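PDB 5MU5: DUF115 domain-containing protein from Magnetospirillum magneticum AMB-1, which is a Maf glycosyltransferase involved in flagella formation, probably by attaching sugar to flagellin. Local coordinates for residues 244-249 against 638-643; 252-257 against 646-651. One frame throughout, in Å; residues are numbered along the deposited sequence.

Contact 1 of 2, residues 244-249 against 638-643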
ATOM      1  N   ASP A 244      -3.787  -5.880  15.097  1.00 43.38           N
ATOM      2  CA  ASP A 244      -2.383  -5.629  14.754  1.00 43.21           C
ATOM      3  C   ASP A 244      -1.994  -4.205  15.154  1.00 41.55           C
ATOM      4  O   ASP A 244      -0.890  -3.975  15.590  1.00 40.31           O
ATOM      5  CB  ASP A 244      -2.120  -5.861  13.257  1.00 46.13           C
ATOM      6  CG  ASP A 244      -2.417  -7.293  12.833  1.00 52.12           C
ATOM      7  OD1 ASP A 244      -2.004  -8.226  13.566  1.00 53.10           O
ATOM      8  OD2 ASP A 244      -3.084  -7.490  11.775  1.00 63.59           O
ATOM      9  N   GLU A 245      -2.899  -3.248  15.008  1.00 41.66           N
ATOM     10  CA  GLU A 245      -2.588  -1.887  15.402  1.00 44.01           C
ATOM     11  C   GLU A 245      -2.451  -1.815  16.908  1.00 42.43           C
ATOM     12  O   GLU A 245      -1.648  -1.052  17.401  1.00 41.25           O
ATOM     13  CB  GLU A 245      -3.629  -0.895  14.902  1.00 45.85           C
ATOM     14  CG  GLU A 245      -3.687  -0.798  13.378  1.00 51.26           C
ATOM     15  CD  GLU A 245      -2.438  -0.194  12.741  1.00 53.95           C
ATOM     16  OE1 GLU A 245      -1.863   0.756  13.314  1.00 57.66           O
ATOM     17  OE2 GLU A 245      -2.050  -0.655  11.638  1.00 60.96           O
ATOM     18  N   MET A 246      -3.238  -2.606  17.636  1.00 42.86           N
ATOM     19  CA  MET A 246      -3.091  -2.682  19.082  1.00 43.34           C
ATOM     20  C   MET A 246      -1.694  -3.176  19.428  1.00 44.49           C
ATOM     21  O   MET A 246      -1.019  -2.589  20.275  1.00 45.46           O
ATOM     22  CB  MET A 246      -4.127  -3.603  19.719  1.00 45.03           C
ATOM     23  CG  MET A 246      -5.528  -3.034  19.765  1.00 46.93           C
ATOM     24  SD  MET A 246      -6.673  -4.234  20.461  1.00 47.93           S
ATOM     25  CE  MET A 246      -8.068  -3.167  20.763  1.00 49.09           C
ATOM     26  N   GLU A 247      -1.246  -4.235  18.765  1.00 43.08           N
ATOM     27  CA  GLU A 247       0.089  -4.752  19.038  1.00 44.63           C
ATOM     28  C   GLU A 247       1.221  -3.775  18.706  1.00 43.13           C
ATOM     29  O   GLU A 247       2.202  -3.720  19.426  1.00 40.25           O
ATOM     30  CB  GLU A 247       0.333  -6.055  18.292  1.00 45.08           C
ATOM     31  CG  GLU A 247       1.748  -6.623  18.435  1.00 47.44           C
ATOM     32  CD  GLU A 247       2.266  -6.643  19.871  1.00 50.30           C
ATOM     33  OE1 GLU A 247       1.430  -6.702  20.803  1.00 54.28           O
ATOM     34  OE2 GLU A 247       3.509  -6.592  20.076  1.00 48.58           O
ATOM     35  N   MET A 248       1.093  -3.037  17.606  1.00 43.98           N
ATOM     36  CA  MET A 248       2.142  -2.120  17.173  1.00 42.89           C
ATOM     37  C   MET A 248       2.294  -1.030  18.200  1.00 41.75           C
ATOM     38  O   MET A 248       3.404  -0.683  18.578  1.00 43.53           O
ATOM     39  CB  MET A 248       1.794  -1.435  15.851  1.00 43.83           C
ATOM     40  CG  MET A 248       1.685  -2.306  14.614  1.00 46.34           C
ATOM     41  SD  MET A 248       3.152  -3.248  14.210  1.00 48.69           S
ATOM     42  CE  MET A 248       2.848  -4.807  15.036  1.00 48.31           C
ATOM     43  N   THR A 249       1.155  -0.478  18.605  1.00 40.14           N
ATOM     44  CA  THR A 249       1.103   0.612  19.551  1.00 41.06           C
ATOM     45  C   THR A 249       1.532   0.134  20.942  1.00 40.74           C
ATOM     46  O   THR A 249       2.188   0.888  21.658  1.00 41.76           O
ATOM     47  CB  THR A 249      -0.302   1.268  19.560  1.00 41.97           C
ATOM     48  OG1 THR A 249      -0.526   1.925  18.316  1.00 43.06           O
ATOM     49  CG2 THR A 249      -0.441   2.291  20.646  1.00 45.30           C
ATOM     50  N   LEU A 638     -15.628  -1.636  22.981  1.00 44.68           N
ATOM     51  CA  LEU A 638     -15.252  -2.247  24.253  1.00 46.89           C
ATOM     52  C   LEU A 638     -13.827  -2.742  24.254  1.00 44.78           C
ATOM     53  O   LEU A 638     -13.164  -2.666  25.277  1.00 47.86           O
ATOM     54  CB  LEU A 638     -16.183  -3.406  24.593  1.00 47.69           C
ATOM     55  CG  LEU A 638     -17.604  -2.963  24.917  1.00 49.23           C
ATOM     56  CD1 LEU A 638     -18.512  -4.180  24.878  1.00 50.00           C
ATOM     57  CD2 LEU A 638     -17.673  -2.250  26.266  1.00 50.35           C
ATOM     58  N   GLN A 639     -13.359  -3.254  23.120  1.00 43.17           N
ATOM     59  CA  GLN A 639     -11.980  -3.767  23.030  1.00 42.66           C
ATOM     60  C   GLN A 639     -10.960  -2.649  23.159  1.00 42.22           C
ATOM     61  O   GLN A 639      -9.943  -2.782  23.845  1.00 39.14           O
ATOM     62  CB  GLN A 639     -11.766  -4.531  21.724  1.00 41.67           C
ATOM     63  CG  GLN A 639     -12.365  -5.919  21.778  1.00 42.01           C
ATOM     64  CD  GLN A 639     -11.955  -6.799  20.622  1.00 41.56           C
ATOM     65  OE1 GLN A 639     -11.275  -6.363  19.703  1.00 40.61           O
ATOM     66  NE2 GLN A 639     -12.385  -8.060  20.660  1.00 44.04           N
ATOM     67  N   VAL A 640     -11.270  -1.532  22.512  1.00 43.25           N
ATOM     68  CA  VAL A 640     -10.412  -0.361  22.534  1.00 44.16           C
ATOM     69  C   VAL A 640     -10.250   0.175  23.954  1.00 46.79           C
ATOM     70  O   VAL A 640      -9.126   0.467  24.376  1.00 45.67           O
ATOM     71  CB  VAL A 640     -10.955   0.725  21.573  1.00 43.08           C
ATOM     72  CG1 VAL A 640     -10.381   2.103  21.874  1.00 42.14           C
ATOM     73  CG2 VAL A 640     -10.666   0.329  20.131  1.00 41.40           C
ATOM     74  N   GLU A 641     -11.367   0.290  24.676  1.00 46.83           N
ATOM     75  CA  GLU A 641     -11.368   0.831  26.033  1.00 49.96           C
ATOM     76  C   GLU A 641     -10.639  -0.090  26.996  1.00 49.79           C
ATOM     77  O   GLU A 641      -9.871   0.362  27.839  1.00 49.81           O
ATOM     78  CB  GLU A 641     -12.798   1.087  26.517  1.00 52.91           C
ATOM     79  CG  GLU A 641     -13.456   2.272  25.818  1.00 55.16           C
ATOM     80  CD  GLU A 641     -14.942   2.421  26.135  1.00 61.14           C
ATOM     81  OE1 GLU A 641     -15.523   1.548  26.826  1.00 64.16           O
ATOM     82  OE2 GLU A 641     -15.545   3.414  25.664  1.00 66.00           O
ATOM     83  N   TRP A 642     -10.902  -1.381  26.871  1.00 49.18           N
ATOM     84  CA  TRP A 642     -10.173  -2.388  27.631  1.00 49.08           C
ATOM     85  C   TRP A 642      -8.665  -2.376  27.317  1.00 48.27           C
ATOM     86  O   TRP A 642      -7.837  -2.522  28.211  1.00 48.52           O
ATOM     87  CB  TRP A 642     -10.763  -3.757  27.310  1.00 49.87           C
ATOM     88  CG  TRP A 642      -9.956  -4.910  27.777  1.00 52.21           C
ATOM     89  CD1 TRP A 642      -9.950  -5.442  29.024  1.00 53.16           C
ATOM     90  CD2 TRP A 642      -9.053  -5.706  26.990  1.00 52.42           C
ATOM     91  NE1 TRP A 642      -9.091  -6.514  29.074  1.00 55.40           N
ATOM     92  CE2 TRP A 642      -8.522  -6.692  27.841  1.00 53.05           C
ATOM     93  CE3 TRP A 642      -8.636  -5.671  25.653  1.00 51.60           C
ATOM     94  CZ2 TRP A 642      -7.602  -7.650  27.400  1.00 51.98           C
ATOM     95  CZ3 TRP A 642      -7.712  -6.617  25.217  1.00 51.03           C
ATOM     96  CH2 TRP A 642      -7.208  -7.593  26.094  1.00 52.49           C
ATOM     97  N   TYR A 643      -8.320  -2.212  26.039  1.00 46.67           N
ATOM     98  CA  TYR A 643      -6.925  -2.232  25.606  1.00 46.03           C
ATOM     99  C   TYR A 643      -6.135  -1.066  26.154  1.00 47.49           C
ATOM    100  O   TYR A 643      -5.033  -1.263  26.654  1.00 48.56           O
ATOM    101  CB  TYR A 643      -6.833  -2.236  24.083  1.00 45.95           C
ATOM    102  CG  TYR A 643      -5.503  -1.828  23.523  1.00 42.82           C
ATOM    103  CD1 TYR A 643      -4.464  -2.731  23.425  1.00 43.59           C
ATOM    104  CD2 TYR A 643      -5.295  -0.539  23.065  1.00 43.07           C
ATOM    105  CE1 TYR A 643      -3.236  -2.352  22.901  1.00 44.00           C
ATOM    106  CE2 TYR A 643      -4.081  -0.157  22.518  1.00 41.88           C
ATOM    107  CZ  TYR A 643      -3.049  -1.062  22.444  1.00 42.61           C
ATOM    108  OH  TYR A 643      -1.832  -0.681  21.903  1.00 41.49           O
TER
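Gln639 is the first residue of 638-643 to meet Met246, and it does so with backbone and CB rather than with its amide. The Met246 methyl CE lies 3.6 Å from Gln639 O and 4.1 Å from Gln639 CB, while the amide oxygen of Gln639 turns to His243 NE2, one turn nearer the start of helix 242-257. Val640 adds a looser apolar touch, its CG2 branch 4.4 Å from Met246 CE. Tyr643 carries most of the contact. With CG anti to the backbone N (chi1 162°), its ring reaches across to helix 242-257, and the extended Met246 side chain runs over one face in the opposite direction. Met246 CG sits above the ring centre, 3.8 Å from the centroid and 9° off the normal, a CH-pi contact; Met246 SD follows obliquely, 4.5 Å from the centroid, giving a Met-aromatic contact. Beyond the ring, Tyr643 OH comes within 3.4 Å of Thr249 CB. That hydroxyl gives a weak hydrogen bond to Met246 O at 2.6 Å, while Thr249 OG1 is paired with Ser373 OG. Phe593 of helix 589-609 touches Met246, Thr249 and Tyr643, so three helices share this buried patch. The two segments run nearly parallel, 14° apart, with axes 11.8 Å from each other, a separation bridged mainly by the Met246 thioether and the Tyr643 phenol. The contact thus joins the helical bundle to helix 242-257 chiefly through apolar packing, and the phenol hydroxyl, the polar end of the Tyr643 side chain, is met, weakly, by a helix carbonyl.

Contact 2 of 2, residues 252-257 against 646-651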
ATOM      1  N   SER A 252       5.383  -0.224  20.792  1.00 39.47           N
ATOM      2  CA  SER A 252       5.991   1.098  20.777  1.00 39.87           C
ATOM      3  C   SER A 252       5.862   1.771  22.132  1.00 40.32           C
ATOM      4  O   SER A 252       6.808   2.382  22.607  1.00 40.92           O
ATOM      5  CB  SER A 252       5.370   1.961  19.684  1.00 41.01           C
ATOM      6  OG  SER A 252       6.101   3.173  19.540  1.00 44.65           O
ATOM      7  N   TYR A 253       4.692   1.641  22.743  1.00 40.03           N
ATOM      8  CA  TYR A 253       4.439   2.198  24.061  1.00 42.48           C
ATOM      9  C   TYR A 253       5.486   1.657  25.031  1.00 43.98           C
ATOM     10  O   TYR A 253       6.160   2.422  25.696  1.00 42.26           O
ATOM     11  CB  TYR A 253       3.034   1.815  24.532  1.00 42.60           C
ATOM     12  CG  TYR A 253       2.672   2.237  25.941  1.00 44.37           C
ATOM     13  CD1 TYR A 253       3.207   1.579  27.047  1.00 44.87           C
ATOM     14  CD2 TYR A 253       1.753   3.263  26.168  1.00 42.82           C
ATOM     15  CE1 TYR A 253       2.869   1.955  28.328  1.00 45.17           C
ATOM     16  CE2 TYR A 253       1.411   3.637  27.447  1.00 44.99           C
ATOM     17  CZ  TYR A 253       1.980   2.975  28.519  1.00 46.14           C
ATOM     18  OH  TYR A 253       1.639   3.319  29.798  1.00 50.87           O
ATOM     19  N   LYS A 254       5.641   0.338  25.078  1.00 45.32           N
ATOM     20  CA  LYS A 254       6.565  -0.288  26.025  1.00 46.92           C
ATOM     21  C   LYS A 254       8.007   0.022  25.696  1.00 44.62           C
ATOM     22  O   LYS A 254       8.812   0.164  26.581  1.00 43.50           O
ATOM     23  CB  LYS A 254       6.395  -1.797  26.039  1.00 48.48           C
ATOM     24  CG  LYS A 254       5.010  -2.257  26.413  1.00 49.79           C
ATOM     25  CD  LYS A 254       4.653  -1.933  27.834  1.00 50.94           C
ATOM     26  CE  LYS A 254       5.428  -2.822  28.778  1.00 53.00           C
ATOM     27  NZ  LYS A 254       4.992  -2.573  30.169  1.00 56.99           N
ATOM     28  N   ASN A 255       8.330   0.101  24.417  1.00 44.53           N
ATOM     29  CA  ASN A 255       9.681   0.429  24.015  1.00 44.73           C
ATOM     30  C   ASN A 255      10.115   1.825  24.445  1.00 46.23           C
ATOM     31  O   ASN A 255      11.283   2.046  24.699  1.00 47.61           O
ATOM     32  CB  ASN A 255       9.819   0.313  22.501  1.00 44.89           C
ATOM     33  CG  ASN A 255      10.006  -1.115  22.043  1.00 45.17           C
ATOM     34  OD1 ASN A 255      10.554  -1.932  22.778  1.00 42.45           O
ATOM     35  ND2 ASN A 255       9.571  -1.422  20.816  1.00 42.58           N
ATOM     36  N   MET A 256       9.181   2.761  24.517  1.00 47.44           N
ATOM     37  CA  MET A 256       9.532   4.147  24.781  1.00 49.11           C
ATOM     38  C   MET A 256       9.232   4.659  26.166  1.00 48.00           C
ATOM     39  O   MET A 256       9.714   5.721  26.521  1.00 49.44           O
ATOM     40  CB  MET A 256       8.812   5.021  23.780  1.00 49.66           C
ATOM     41  CG  MET A 256       9.373   4.875  22.386  1.00 52.05           C
ATOM     42  SD  MET A 256       8.301   5.749  21.272  1.00 57.99           S
ATOM     43  CE  MET A 256       8.584   7.452  21.798  1.00 56.37           C
ATOM     44  N   ARG A 257       8.423   3.916  26.910  1.00 51.36           N
ATOM     45  CA  ARG A 257       7.976   4.277  28.243  1.00 55.05           C
ATOM     46  C   ARG A 257       9.139   4.573  29.188  1.00 59.63           C
ATOM     47  O   ARG A 257       9.214   5.657  29.746  1.00 58.85           O
ATOM     48  CB  ARG A 257       7.148   3.122  28.831  1.00 54.28           C
ATOM     49  CG  ARG A 257       6.545   3.382  30.205  1.00 56.06           C
ATOM     50  CD  ARG A 257       5.420   4.392  30.092  1.00 57.38           C
ATOM     51  NE  ARG A 257       4.948   4.841  31.385  1.00 62.59           N
ATOM     52  CZ  ARG A 257       5.510   5.812  32.103  1.00 66.62           C
ATOM     53  NH1 ARG A 257       6.596   6.448  31.672  1.00 66.79           N
ATOM     54  NH2 ARG A 257       4.979   6.140  33.272  1.00 72.25           N
ATOM     55  N   ASN A 646      -5.315  -1.362  29.815  1.00 58.00           N
ATOM     56  CA  ASN A 646      -4.336  -2.384  30.178  1.00 57.40           C
ATOM     57  C   ASN A 646      -3.078  -2.436  29.327  1.00 55.29           C
ATOM     58  O   ASN A 646      -2.322  -3.419  29.398  1.00 48.64           O
ATOM     59  CB  ASN A 646      -5.007  -3.752  30.067  1.00 60.21           C
ATOM     60  CG  ASN A 646      -6.163  -3.901  31.010  1.00 61.19           C
ATOM     61  OD1 ASN A 646      -7.255  -4.287  30.609  1.00 65.15           O
ATOM     62  ND2 ASN A 646      -5.941  -3.567  32.265  1.00 65.62           N
ATOM     63  N   ILE A 647      -2.855  -1.394  28.529  1.00 54.07           N
ATOM     64  CA  ILE A 647      -1.750  -1.383  27.568  1.00 53.08           C
ATOM     65  C   ILE A 647      -0.387  -1.698  28.223  1.00 55.48           C
ATOM     66  O   ILE A 647       0.432  -2.430  27.652  1.00 55.79           O
ATOM     67  CB  ILE A 647      -1.742  -0.071  26.737  1.00 50.34           C
ATOM     68  CG1 ILE A 647      -0.739  -0.181  25.591  1.00 49.57           C
ATOM     69  CG2 ILE A 647      -1.452   1.147  27.603  1.00 52.32           C
ATOM     70  CD1 ILE A 647      -0.924   0.868  24.512  1.00 48.61           C
ATOM     71  N   GLU A 648      -0.186  -1.199  29.442  1.00 55.86           N
ATOM     72  CA  GLU A 648       1.068  -1.368  30.172  1.00 60.31           C
ATOM     73  C   GLU A 648       1.191  -2.766  30.792  1.00 59.31           C
ATOM     74  O   GLU A 648       2.289  -3.328  30.889  1.00 57.51           O
ATOM     75  CB  GLU A 648       1.149  -0.296  31.277  1.00 65.08           C
ATOM     76  CG  GLU A 648       2.554   0.063  31.739  1.00 71.24           C
ATOM     77  CD  GLU A 648       2.594   1.401  32.471  1.00 75.99           C
ATOM     78  OE1 GLU A 648       2.129   1.471  33.625  1.00 85.95           O
ATOM     79  OE2 GLU A 648       3.085   2.393  31.893  1.00 77.16           O
ATOM     80  N   ALA A 649       0.059  -3.333  31.189  1.00 58.01           N
ATOM     81  CA  ALA A 649       0.050  -4.585  31.943  1.00 58.93           C
ATOM     82  C   ALA A 649       0.219  -5.851  31.104  1.00 58.99           C
ATOM     83  O   ALA A 649       0.604  -6.886  31.637  1.00 57.61           O
ATOM     84  CB  ALA A 649      -1.215  -4.676  32.781  1.00 59.44           C
ATOM     85  N   PHE A 650      -0.063  -5.802  29.806  1.00 59.60           N
ATOM     86  CA  PHE A 650       0.136  -7.002  28.974  1.00 61.36           C
ATOM     87  C   PHE A 650       1.595  -7.433  29.067  1.00 64.14           C
ATOM     88  O   PHE A 650       2.482  -6.629  28.829  1.00 66.36           O
ATOM     89  CB  PHE A 650      -0.221  -6.758  27.503  1.00 59.50           C
ATOM     90  CG  PHE A 650      -1.660  -6.399  27.275  1.00 56.09           C
ATOM     91  CD1 PHE A 650      -2.666  -7.335  27.502  1.00 57.51           C
ATOM     92  CD2 PHE A 650      -2.009  -5.132  26.811  1.00 54.56           C
ATOM     93  CE1 PHE A 650      -3.999  -7.008  27.286  1.00 56.53           C
ATOM     94  CE2 PHE A 650      -3.340  -4.801  26.588  1.00 54.38           C
ATOM     95  CZ  PHE A 650      -4.333  -5.737  26.832  1.00 55.31           C
ATOM     96  N   GLU A 651       1.841  -8.686  29.434  1.00 69.85           N
ATOM     97  CA  GLU A 651       3.209  -9.204  29.554  1.00 73.68           C
ATOM     98  C   GLU A 651       3.902  -9.401  28.205  1.00 71.15           C
ATOM     99  O   GLU A 651       5.127  -9.353  28.133  1.00 73.31           O
ATOM    100  CB  GLU A 651       3.206 -10.520  30.327  1.00 80.16           C
ATOM    101  CG  GLU A 651       2.820 -10.353  31.790  1.00 87.03           C
ATOM    102  CD  GLU A 651       2.447 -11.662  32.478  1.00 93.26           C
ATOM    103  OE1 GLU A 651       2.231 -12.682  31.786  1.00 96.87           O
ATOM    104  OE2 GLU A 651       2.350 -11.666  33.726  1.00 93.79           O
TER
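Tyr253 and Ile647 form the packed side of a helix-to-loop contact, in which the last turns of helix 242-257 meet the connection between helices 618-646 and 653-661 of the Maf helical bundle. Ile647 CG2 lies over one face of the Tyr253 ring, shifted toward its rim and 4.1 Å from the centroid in a CH-pi contact, while Ile647 CD1 continues back along the ring to Tyr253 CB. Edge-to-face rings of Phe537 and Trp541 also adjoin Tyr253, making this the buried half.

The outer half is polar and belongs to Glu648, an exposed residue. Its carboxylate oxygen OE2 takes two donors: Tyr253 OH at 2.7 Å, coming from well above the carboxylate plane, and Arg257 NE at 3.1 Å, nearly along the C-O axis, in a salt bridge whose N-H...O angle is 143°. Two donors on the one oxygen hold OE2 in place and should restrict the turning of the carboxylate, and the nearby guanidinium would be expected to favour its charged form. Lys254, partly exposed, approaches separately with a chain bent at chi2 and chi3 (-66° and -72°). These two bends bring its ammonium to the backbone: Lys254 NZ meets a lone pair of Glu648 O at 2.9 Å, in the carbonyl plane.

Contacts 1 and 2 follow one another along helix 242-257, with centres 11 Å apart, and their partners are likewise consecutive: the end of helix 618-646, then the loop beyond it. Both therefore join the same helix to the C-terminal bundle, across 388 intervening residues. They touch directly. Trp642 CH2 lies 3.5 Å from Phe650 CE1 in an edge-to-face pairing, and Thr249 CG2 is 4.1 Å from Ile647 CD1, carrying apolar packing from one contact into the next. Character changes along the way, from the buried thioether-phenol patch of contact 1 to contact 2, where a buried Tyr253–Ile647 pair gives way to charged groups at the surface; their centres lie about 22 and 27 Å from the chain's centre.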